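Local coordinates for oxysterol-binding protein homolog 3 (Saccharomyces cerevisiae, PDB 4IC4) that transfers lipids between membranes without vesicles, carrying them in a hydrophobic pocket in directional, phosphoinositide-coupled transport, and helps maintain sterol distribution in the cell, at residues T78-P83 with L106-D111; T86-R91 with T96-F101; P92-F97 with E194-T199. One frame throughout, in Å; residues are numbered along the deposited sequence.

Contact 1 of 3, residues T78-P83 with L106-D111; sequences TFEYAP and LSIYRD
The Tyr81 ring and Ser107 meet obliquely, with Tyr81 CE2 3.5 Å from Ser107 OG. Glu80 runs beside Tyr81 in the same direction. Its CG lies anti to the backbone N (chi1 178°) and the chain stays extended, which sends the carboxylate out to Ile108. There Glu80 OE1 is 3.8 Å from Ile108 CG2. Glu80 CG also sits above one face of the Tyr81 ring, off toward its rim.

The polar ends meet through water 1. This water donates to Glu80 OE1 at 2.7 Å and to Ser107 OG at 2.7 Å. It accepts from Arg110 NH1 at 2.9 Å and also bonds to Tyr81 OH at 2.6 Å. The bond from Arg110 NH1 to Ser107 O (2.9 Å), with the oxygen close to the guanidinium plane, helps fix the guanidinium; Arg110 N reaches the same oxygen from the opposite face. Water 2 accepts from Arg110 NH2 and probably donates to Glu80 OE2.

Outside the segments, Gly286 N bonds Tyr81 OH, Ser104 O bonds Ser107 OG, and Trp283 packs edge-to-face with Tyr81. This largely water-mediated polar contact of the OSBP-related domain joins the turn between helices 71-76 and 83-88 to the loop that follows helix 94-104.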
loop_
_atom_site.group_PDB
_atom_site.type_symbol
_atom_site.label_atom_id
_atom_site.label_comp_id
_atom_site.label_asym_id
_atom_site.label_seq_id
_atom_site.Cartn_x
_atom_site.Cartn_y
_atom_site.Cartn_z
ATOM N N THR A 78 -1.180 2.057 -3.201
ATOM C CA THR A 78 -2.616 2.298 -3.243
ATOM C C THR A 78 -2.849 3.502 -4.162
ATOM O O THR A 78 -3.928 3.661 -4.734
ATOM C CB THR A 78 -3.161 2.633 -1.830
ATOM O OG1 THR A 78 -3.135 1.452 -1.019
ATOM C CG2 THR A 78 -4.591 3.163 -1.901
ATOM N N PHE A 79 -1.820 4.333 -4.314
ATOM C CA PHE A 79 -1.911 5.541 -5.131
ATOM C C PHE A 79 -1.291 5.473 -6.528
ATOM O O PHE A 79 -1.130 6.496 -7.192
ATOM C CB PHE A 79 -1.325 6.717 -4.341
ATOM C CG PHE A 79 -2.124 7.066 -3.121
ATOM C CD1 PHE A 79 -3.258 7.868 -3.226
ATOM C CD2 PHE A 79 -1.789 6.539 -1.880
ATOM C CE1 PHE A 79 -4.047 8.136 -2.113
ATOM C CE2 PHE A 79 -2.573 6.801 -0.756
ATOM C CZ PHE A 79 -3.705 7.602 -0.876
ATOM N N GLU A 80 -0.964 4.266 -6.982
ATOM C CA GLU A 80 -0.387 4.101 -8.312
ATOM C C GLU A 80 -1.277 4.737 -9.382
ATOM O O GLU A 80 -0.776 5.322 -10.341
ATOM C CB GLU A 80 -0.197 2.612 -8.641
ATOM C CG GLU A 80 0.364 2.370 -10.040
ATOM C CD GLU A 80 0.483 0.896 -10.406
ATOM O OE1 GLU A 80 0.202 0.020 -9.557
ATOM O OE2 GLU A 80 0.865 0.620 -11.562
ATOM N N TYR A 81 -2.593 4.614 -9.213
ATOM C CA TYR A 81 -3.537 5.157 -10.188
ATOM C C TYR A 81 -4.292 6.373 -9.656
ATOM O O TYR A 81 -5.498 6.542 -9.889
ATOM C CB TYR A 81 -4.515 4.058 -10.620
ATOM C CG TYR A 81 -3.829 2.849 -11.221
ATOM C CD1 TYR A 81 -3.412 2.838 -12.555
ATOM C CD2 TYR A 81 -3.562 1.721 -10.442
ATOM C CE1 TYR A 81 -2.741 1.729 -13.097
ATOM C CE2 TYR A 81 -2.895 0.614 -10.976
ATOM C CZ TYR A 81 -2.488 0.623 -12.298
ATOM O OH TYR A 81 -1.831 -0.474 -12.809
ATOM N N ALA A 82 -3.558 7.222 -8.946
ATOM C CA ALA A 82 -4.097 8.450 -8.379
ATOM C C ALA A 82 -4.826 9.330 -9.401
ATOM O O ALA A 82 -5.752 10.057 -9.036
ATOM C CB ALA A 82 -2.976 9.248 -7.719
ATOM N N PRO A 83 -4.405 9.305 -10.684
ATOM C CA PRO A 83 -5.111 10.145 -11.660
ATOM C C PRO A 83 -6.613 9.853 -11.726
ATOM O O PRO A 83 -7.392 10.683 -12.194
ATOM C CB PRO A 83 -4.387 9.837 -12.967
ATOM C CG PRO A 83 -2.975 9.638 -12.499
ATOM C CD PRO A 83 -3.148 8.785 -11.258
ATOM N N LEU A 106 -5.388 -3.733 -6.167
ATOM C CA LEU A 106 -5.297 -5.190 -6.249
ATOM C C LEU A 106 -4.432 -5.654 -7.414
ATOM O O LEU A 106 -3.823 -6.721 -7.356
ATOM C CB LEU A 106 -6.689 -5.805 -6.399
ATOM C CG LEU A 106 -7.618 -5.706 -5.194
ATOM C CD1 LEU A 106 -9.027 -6.107 -5.618
ATOM C CD2 LEU A 106 -7.110 -6.606 -4.077
ATOM N N SER A 107 -4.372 -4.838 -8.461
ATOM C CA SER A 107 -3.619 -5.172 -9.664
ATOM C C SER A 107 -2.132 -5.450 -9.476
ATOM O O SER A 107 -1.505 -6.048 -10.352
ATOM C CB SER A 107 -3.794 -4.070 -10.719
ATOM O OG SER A 107 -3.223 -2.843 -10.289
ATOM N N ILE A 108 -1.552 -5.021 -8.358
ATOM C CA ILE A 108 -0.125 -5.274 -8.162
ATOM C C ILE A 108 0.155 -6.760 -7.967
ATOM O O ILE A 108 1.303 -7.193 -8.032
ATOM C CB ILE A 108 0.465 -4.488 -6.953
ATOM C CG1 ILE A 108 -0.183 -4.935 -5.642
ATOM C CG2 ILE A 108 0.294 -2.990 -7.182
ATOM C CD1 ILE A 108 0.482 -4.342 -4.405
ATOM N N TYR A 109 -0.899 -7.539 -7.748
ATOM C CA TYR A 109 -0.747 -8.974 -7.545
ATOM C C TYR A 109 -1.105 -9.774 -8.791
ATOM O O TYR A 109 -1.249 -10.995 -8.721
ATOM C CB TYR A 109 -1.621 -9.426 -6.374
ATOM C CG TYR A 109 -1.258 -8.752 -5.074
ATOM C CD1 TYR A 109 -0.010 -8.957 -4.494
ATOM C CD2 TYR A 109 -2.146 -7.878 -4.442
ATOM C CE1 TYR A 109 0.357 -8.311 -3.318
ATOM C CE2 TYR A 109 -1.789 -7.221 -3.260
ATOM C CZ TYR A 109 -0.532 -7.445 -2.708
ATOM O OH TYR A 109 -0.142 -6.798 -1.559
ATOM N N ARG A 110 -1.236 -9.101 -9.932
ATOM C CA ARG A 110 -1.588 -9.815 -11.155
ATOM C C ARG A 110 -0.523 -10.834 -11.534
ATOM O O ARG A 110 -0.850 -11.926 -12.006
ATOM C CB ARG A 110 -1.877 -8.841 -12.308
ATOM C CG ARG A 110 -0.773 -7.881 -12.729
ATOM C CD ARG A 110 -1.401 -6.916 -13.734
ATOM N NE ARG A 110 -0.519 -5.934 -14.362
ATOM C CZ ARG A 110 -0.071 -4.826 -13.778
ATOM N NH1 ARG A 110 -0.396 -4.546 -12.523
ATOM N NH2 ARG A 110 0.649 -3.958 -14.478
ATOM N N ASP A 111 0.746 -10.486 -11.342
ATOM C CA ASP A 111 1.814 -11.440 -11.611
ATOM C C ASP A 111 1.976 -12.165 -10.280
ATOM O O ASP A 111 2.409 -11.573 -9.286
ATOM C CB ASP A 111 3.126 -10.742 -11.974
ATOM C CG ASP A 111 4.222 -11.726 -12.344
ATOM O OD1 ASP A 111 4.341 -12.760 -11.654
ATOM O OD2 ASP A 111 4.967 -11.467 -13.316
HETATM O O HOH W 1 -0.765 -2.044 -11.063
HETATM O O HOH W 2 1.310 -1.316 -13.503
#

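Contact 2 of 3, residues T86-R91 with T96-F101; sequences TKATQR and TFVSAF
Phe97 is held between Lys87, Ala88 and Arg91. The aliphatic part of Lys87 covers one face of the ring in a CH-pi contact, with Lys87 CG 4.2 Å from the Phe97 ring centroid. The next carbon is nearer to the rim: Lys87 CD lies 3.3 Å from Phe97 CE2. Lys87 CG is anti to the backbone N (chi1 -180°), which puts CG over the ring face and CD at its rim.

Arg91 meets the far end of the ring. NE approaches obliquely, 3.2 Å from Phe97 CE1, while NH1 lies at the ring edge, in plane. The guanidinium stands nearly upright to the ring, with the planes 82° apart. At the base of the ring, Ala88 CB packs on Phe97 CB at 3.7 Å. The same methyl reaches Val98 CG2 at 4.1 Å.

A type I turn from Ala88 to Arg91 brings Arg91 round to the ring, closed by Arg91 N bonding Ala88 O. Within the turn, Thr89 OG1 donates back to Thr86 O at 2.7 Å. Farther out, Ile282 of strand 281-284 touches Phe97, and Phe189 touches Ala88. Glu280 and Asp93 form long, weak ion pairs with Arg91.

This is the packing of two consecutive helices, 83-88 and 94-104, across a short connection. Both touch barrel strands, consistent with the helical part of the OSBP-related domain that packs against its beta barrel.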
loop_
_atom_site.group_PDB
_atom_site.type_symbol
_atom_site.label_atom_id
_atom_site.label_comp_id
_atom_site.label_asym_id
_atom_site.label_seq_id
_atom_site.Cartn_x
_atom_site.Cartn_y
_atom_site.Cartn_z
ATOM N N THR A 86 -8.230 12.352 -9.573
ATOM C CA THR A 86 -8.247 13.653 -10.219
ATOM C C THR A 86 -9.374 13.675 -11.254
ATOM O O THR A 86 -10.127 14.645 -11.338
ATOM C CB THR A 86 -6.893 13.942 -10.887
ATOM O OG1 THR A 86 -5.869 13.935 -9.884
ATOM C CG2 THR A 86 -6.917 15.305 -11.582
ATOM N N LYS A 87 -9.504 12.596 -12.021
ATOM C CA LYS A 87 -10.558 12.519 -13.030
ATOM C C LYS A 87 -11.926 12.528 -12.358
ATOM O O LYS A 87 -12.887 13.099 -12.883
ATOM C CB LYS A 87 -10.408 11.249 -13.870
ATOM C CG LYS A 87 -11.471 11.101 -14.949
ATOM C CD LYS A 87 -11.265 9.859 -15.809
ATOM C CE LYS A 87 -10.009 9.948 -16.661
ATOM N NZ LYS A 87 -8.767 9.928 -15.845
ATOM N N ALA A 88 -12.009 11.900 -11.190
ATOM C CA ALA A 88 -13.261 11.840 -10.449
ATOM C C ALA A 88 -13.777 13.238 -10.115
ATOM O O ALA A 88 -14.977 13.496 -10.214
ATOM C CB ALA A 88 -13.075 11.020 -9.167
ATOM N N THR A 89 -12.876 14.138 -9.731
ATOM C CA THR A 89 -13.267 15.504 -9.380
ATOM C C THR A 89 -13.721 16.306 -10.593
ATOM O O THR A 89 -14.195 17.433 -10.449
ATOM C CB THR A 89 -12.110 16.295 -8.716
ATOM O OG1 THR A 89 -11.065 16.523 -9.671
ATOM C CG2 THR A 89 -11.555 15.536 -7.518
ATOM N N GLN A 90 -13.586 15.728 -11.782
ATOM C CA GLN A 90 -13.963 16.424 -13.008
ATOM C C GLN A 90 -15.140 15.770 -13.730
ATOM O O GLN A 90 -15.547 16.223 -14.801
ATOM C CB GLN A 90 -12.750 16.493 -13.939
ATOM C CG GLN A 90 -11.483 16.969 -13.240
ATOM C CD GLN A 90 -10.235 16.806 -14.088
ATOM O OE1 GLN A 90 -10.163 15.928 -14.948
ATOM N NE2 GLN A 90 -9.232 17.640 -13.832
ATOM N N ARG A 91 -15.694 14.716 -13.139
ATOM C CA ARG A 91 -16.815 13.998 -13.739
ATOM C C ARG A 91 -18.103 14.150 -12.934
ATOM O O ARG A 91 -18.066 14.402 -11.731
ATOM C CB ARG A 91 -16.463 12.514 -13.864
ATOM C CG ARG A 91 -15.272 12.237 -14.767
ATOM C CD ARG A 91 -15.687 12.124 -16.223
ATOM N NE ARG A 91 -16.500 10.932 -16.452
ATOM C CZ ARG A 91 -16.877 10.501 -17.651
ATOM N NH1 ARG A 91 -17.616 9.404 -17.759
ATOM N NH2 ARG A 91 -16.516 11.162 -18.743
ATOM N N THR A 96 -17.944 6.517 -9.587
ATOM C CA THR A 96 -17.560 5.487 -10.545
ATOM C C THR A 96 -16.036 5.408 -10.591
ATOM O O THR A 96 -15.459 4.323 -10.590
ATOM C CB THR A 96 -18.079 5.790 -11.971
ATOM O OG1 THR A 96 -17.610 7.076 -12.391
ATOM C CG2 THR A 96 -19.593 5.770 -12.005
ATOM N N PHE A 97 -15.389 6.569 -10.614
ATOM C CA PHE A 97 -13.936 6.613 -10.675
ATOM C C PHE A 97 -13.297 6.348 -9.317
ATOM O O PHE A 97 -12.202 5.783 -9.237
ATOM C CB PHE A 97 -13.485 7.952 -11.262
ATOM C CG PHE A 97 -13.960 8.161 -12.670
ATOM C CD1 PHE A 97 -15.204 8.727 -12.921
ATOM C CD2 PHE A 97 -13.206 7.698 -13.742
ATOM C CE1 PHE A 97 -15.696 8.818 -14.224
ATOM C CE2 PHE A 97 -13.689 7.784 -15.047
ATOM C CZ PHE A 97 -14.936 8.344 -15.285
ATOM N N VAL A 98 -13.975 6.749 -8.247
ATOM C CA VAL A 98 -13.447 6.486 -6.913
ATOM C C VAL A 98 -13.480 4.970 -6.712
ATOM O O VAL A 98 -12.571 4.392 -6.119
ATOM C CB VAL A 98 -14.289 7.183 -5.819
ATOM C CG1 VAL A 98 -13.809 6.760 -4.437
ATOM C CG2 VAL A 98 -14.175 8.691 -5.963
ATOM N N SER A 99 -14.521 4.321 -7.228
ATOM C CA SER A 99 -14.633 2.872 -7.108
ATOM C C SER A 99 -13.493 2.199 -7.873
ATOM O O SER A 99 -12.885 1.243 -7.390
ATOM C CB SER A 99 -15.978 2.393 -7.656
ATOM O OG SER A 99 -17.045 2.889 -6.866
ATOM N N ALA A 100 -13.205 2.698 -9.070
ATOM C CA ALA A 100 -12.119 2.143 -9.873
ATOM C C ALA A 100 -10.818 2.288 -9.087
ATOM O O ALA A 100 -9.999 1.367 -9.033
ATOM C CB ALA A 100 -12.015 2.888 -11.207
ATOM N N PHE A 101 -10.631 3.454 -8.480
ATOM C CA PHE A 101 -9.430 3.704 -7.692
ATOM C C PHE A 101 -9.333 2.722 -6.528
ATOM O O PHE A 101 -8.275 2.152 -6.276
ATOM C CB PHE A 101 -9.436 5.134 -7.147
ATOM C CG PHE A 101 -8.272 5.438 -6.242
ATOM C CD1 PHE A 101 -7.007 5.679 -6.773
ATOM C CD2 PHE A 101 -8.434 5.447 -4.862
ATOM C CE1 PHE A 101 -5.917 5.923 -5.936
ATOM C CE2 PHE A 101 -7.347 5.690 -4.015
ATOM C CZ PHE A 101 -6.086 5.930 -4.556
#

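Contact 3 of 3, residues P92-F97 with E194-T199; sequences PDPITF and ELFEWT
The Phe196 ring presents its outer carbons to the start of helix 94-104. Phe196 CZ meets Pro94 CB at 4.0 Å, and Phe196 CE1 meets Ile95 CB at 4.1 Å. Both helix residues approach the ring obliquely. The Phe189 ring also meets it, with the planes about 50° apart. The second flat group is the Glu194 carboxylate, whose OE2 lies 3.9 Å from Pro94 CG. Its other oxygen, OE1, is bonded to Ser225 OG, which gives this buried acid a polar partner. A third flat group, the Phe97 ring, has Asp93 OD1 at its edge, in plane.

Phe196 CG is anti to its own carbonyl carbon (chi1 -64°), and this carries the ring off the strand to the helix. The side chains of Pro94 and Phe196 cross at about a right angle. Glu194 extends fully, so its carboxylate arrives beside the same proline. With Phe196 cut back to an alanine, Pro94 and Ile95 would probably lose their partner on the strand, and Phe189 the ring it meets.

Strand 195-199 pairs with strands 177-189 and 214-225. Phe196 bonds Leu187 through the backbone, and Leu195 bonds Ser226. Val98, one turn along helix 94-104, also packs on Phe196, and Val223 of strand 214-225 touches Ile95. The contact thus seats the first turn of the helix on the barrel wall.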
loop_
_atom_site.group_PDB
_atom_site.type_symbol
_atom_site.label_atom_id
_atom_site.label_comp_id
_atom_site.label_asym_id
_atom_site.label_seq_id
_atom_site.Cartn_x
_atom_site.Cartn_y
_atom_site.Cartn_z
ATOM N N PRO A 92 -19.264 13.995 -13.592
ATOM C CA PRO A 92 -20.560 14.119 -12.917
ATOM C C PRO A 92 -20.910 12.915 -12.041
ATOM O O PRO A 92 -21.741 13.016 -11.139
ATOM C CB PRO A 92 -21.530 14.294 -14.081
ATOM C CG PRO A 92 -20.919 13.431 -15.140
ATOM C CD PRO A 92 -19.447 13.788 -15.042
ATOM N N ASP A 93 -20.269 11.781 -12.315
ATOM C CA ASP A 93 -20.496 10.546 -11.567
ATOM C C ASP A 93 -19.173 10.126 -10.923
ATOM O O ASP A 93 -18.615 9.078 -11.245
ATOM C CB ASP A 93 -20.986 9.452 -12.519
ATOM C CG ASP A 93 -19.996 9.162 -13.634
ATOM O OD1 ASP A 93 -19.471 10.122 -14.237
ATOM O OD2 ASP A 93 -19.748 7.973 -13.916
ATOM N N PRO A 94 -18.671 10.936 -9.979
ATOM C CA PRO A 94 -17.405 10.659 -9.294
ATOM C C PRO A 94 -17.213 9.300 -8.629
ATOM O O PRO A 94 -16.116 8.744 -8.676
ATOM C CB PRO A 94 -17.297 11.806 -8.293
ATOM C CG PRO A 94 -18.731 12.121 -7.987
ATOM C CD PRO A 94 -19.346 12.091 -9.363
ATOM N N ILE A 95 -18.254 8.754 -8.013
ATOM C CA ILE A 95 -18.086 7.472 -7.341
ATOM C C ILE A 95 -17.683 6.350 -8.293
ATOM O O ILE A 95 -17.128 5.343 -7.861
ATOM C CB ILE A 95 -19.358 7.067 -6.541
ATOM C CG1 ILE A 95 -18.977 6.056 -5.450
ATOM C CG2 ILE A 95 -20.401 6.461 -7.469
ATOM C CD1 ILE A 95 -20.049 5.827 -4.398
ATOM N N THR A 96 -17.944 6.517 -9.587
ATOM C CA THR A 96 -17.560 5.487 -10.545
ATOM C C THR A 96 -16.036 5.408 -10.591
ATOM O O THR A 96 -15.459 4.323 -10.590
ATOM C CB THR A 96 -18.079 5.790 -11.971
ATOM O OG1 THR A 96 -17.610 7.076 -12.391
ATOM C CG2 THR A 96 -19.593 5.770 -12.005
ATOM N N PHE A 97 -15.389 6.569 -10.614
ATOM C CA PHE A 97 -13.936 6.613 -10.675
ATOM C C PHE A 97 -13.297 6.348 -9.317
ATOM O O PHE A 97 -12.202 5.783 -9.237
ATOM C CB PHE A 97 -13.485 7.952 -11.262
ATOM C CG PHE A 97 -13.960 8.161 -12.670
ATOM C CD1 PHE A 97 -15.204 8.727 -12.921
ATOM C CD2 PHE A 97 -13.206 7.698 -13.742
ATOM C CE1 PHE A 97 -15.696 8.818 -14.224
ATOM C CE2 PHE A 97 -13.689 7.784 -15.047
ATOM C CZ PHE A 97 -14.936 8.344 -15.285
ATOM N N GLU A 194 -16.873 16.939 -1.056
ATOM C CA GLU A 194 -17.526 15.634 -1.021
ATOM C C GLU A 194 -16.548 14.609 -0.460
ATOM O O GLU A 194 -15.372 14.595 -0.825
ATOM C CB GLU A 194 -17.991 15.200 -2.417
ATOM C CG GLU A 194 -18.735 13.861 -2.415
ATOM C CD GLU A 194 -19.341 13.487 -3.762
ATOM O OE1 GLU A 194 -19.977 12.414 -3.844
ATOM O OE2 GLU A 194 -19.191 14.250 -4.740
ATOM N N LEU A 195 -17.040 13.757 0.432
ATOM C CA LEU A 195 -16.202 12.739 1.056
ATOM C C LEU A 195 -16.562 11.338 0.588
ATOM O O LEU A 195 -17.721 11.043 0.295
ATOM C CB LEU A 195 -16.349 12.793 2.581
ATOM C CG LEU A 195 -16.172 14.143 3.276
ATOM C CD1 LEU A 195 -16.389 13.966 4.776
ATOM C CD2 LEU A 195 -14.783 14.699 2.994
ATOM N N PHE A 196 -15.554 10.476 0.514
ATOM C CA PHE A 196 -15.749 9.085 0.121
ATOM C C PHE A 196 -14.995 8.249 1.141
ATOM O O PHE A 196 -13.904 8.620 1.571
ATOM C CB PHE A 196 -15.182 8.827 -1.274
ATOM C CG PHE A 196 -15.868 9.602 -2.358
ATOM C CD1 PHE A 196 -16.952 9.060 -3.044
ATOM C CD2 PHE A 196 -15.436 10.881 -2.682
ATOM C CE1 PHE A 196 -17.596 9.791 -4.045
ATOM C CE2 PHE A 196 -16.074 11.620 -3.679
ATOM C CZ PHE A 196 -17.154 11.072 -4.360
ATOM N N GLU A 197 -15.575 7.124 1.532
ATOM C CA GLU A 197 -14.942 6.247 2.503
ATOM C C GLU A 197 -15.108 4.788 2.118
ATOM O O GLU A 197 -16.099 4.403 1.493
ATOM C CB GLU A 197 -15.546 6.467 3.894
ATOM C CG GLU A 197 -15.291 7.837 4.491
ATOM C CD GLU A 197 -16.065 8.058 5.778
ATOM O OE1 GLU A 197 -15.954 7.215 6.693
ATOM O OE2 GLU A 197 -16.783 9.076 5.877
ATOM N N TRP A 198 -14.117 3.980 2.479
ATOM C CA TRP A 198 -14.170 2.556 2.213
ATOM C C TRP A 198 -13.048 1.842 2.943
ATOM O O TRP A 198 -12.051 2.457 3.330
ATOM C CB TRP A 198 -14.092 2.272 0.700
ATOM C CG TRP A 198 -12.745 2.470 0.056
ATOM C CD1 TRP A 198 -11.764 1.531 -0.104
ATOM C CD2 TRP A 198 -12.253 3.670 -0.550
ATOM N NE1 TRP A 198 -10.692 2.074 -0.776
ATOM C CE2 TRP A 198 -10.966 3.386 -1.061
ATOM C CE3 TRP A 198 -12.775 4.962 -0.710
ATOM C CZ2 TRP A 198 -10.191 4.346 -1.724
ATOM C CZ3 TRP A 198 -12.004 5.919 -1.371
ATOM C CH2 TRP A 198 -10.725 5.603 -1.868
ATOM N N THR A 199 -13.255 0.552 3.175
ATOM C CA THR A 199 -12.257 -0.301 3.807
ATOM C C THR A 199 -11.795 -1.203 2.671
ATOM O O THR A 199 -12.619 -1.708 1.907
ATOM C CB THR A 199 -12.875 -1.159 4.931
ATOM O OG1 THR A 199 -13.246 -0.311 6.024
ATOM C CG2 THR A 199 -11.881 -2.203 5.424
#

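Contacts 2 and 3 are buried and share helix 94-104. Their centres are about 7 Å apart, and Val98 joins them by packing on Phe196 and Trp198. Contact 2 ties the helix to helix 83-88, and contact 3 ties it to strand 195-199. Contact 1 is only partly buried and lies nearer the middle of the chain. It works through waters that join a carboxylate, two hydroxyls and a guanidinium. Contact 3 is mainly apolar, and contact 2 sets a lysine's aliphatic chain over one ring face and an arginine across the ring's far end. Phe101 links contacts 1 and 2, with its CZ 3.1 Å from Thr78 O. Contacts 1 and 3 do not touch.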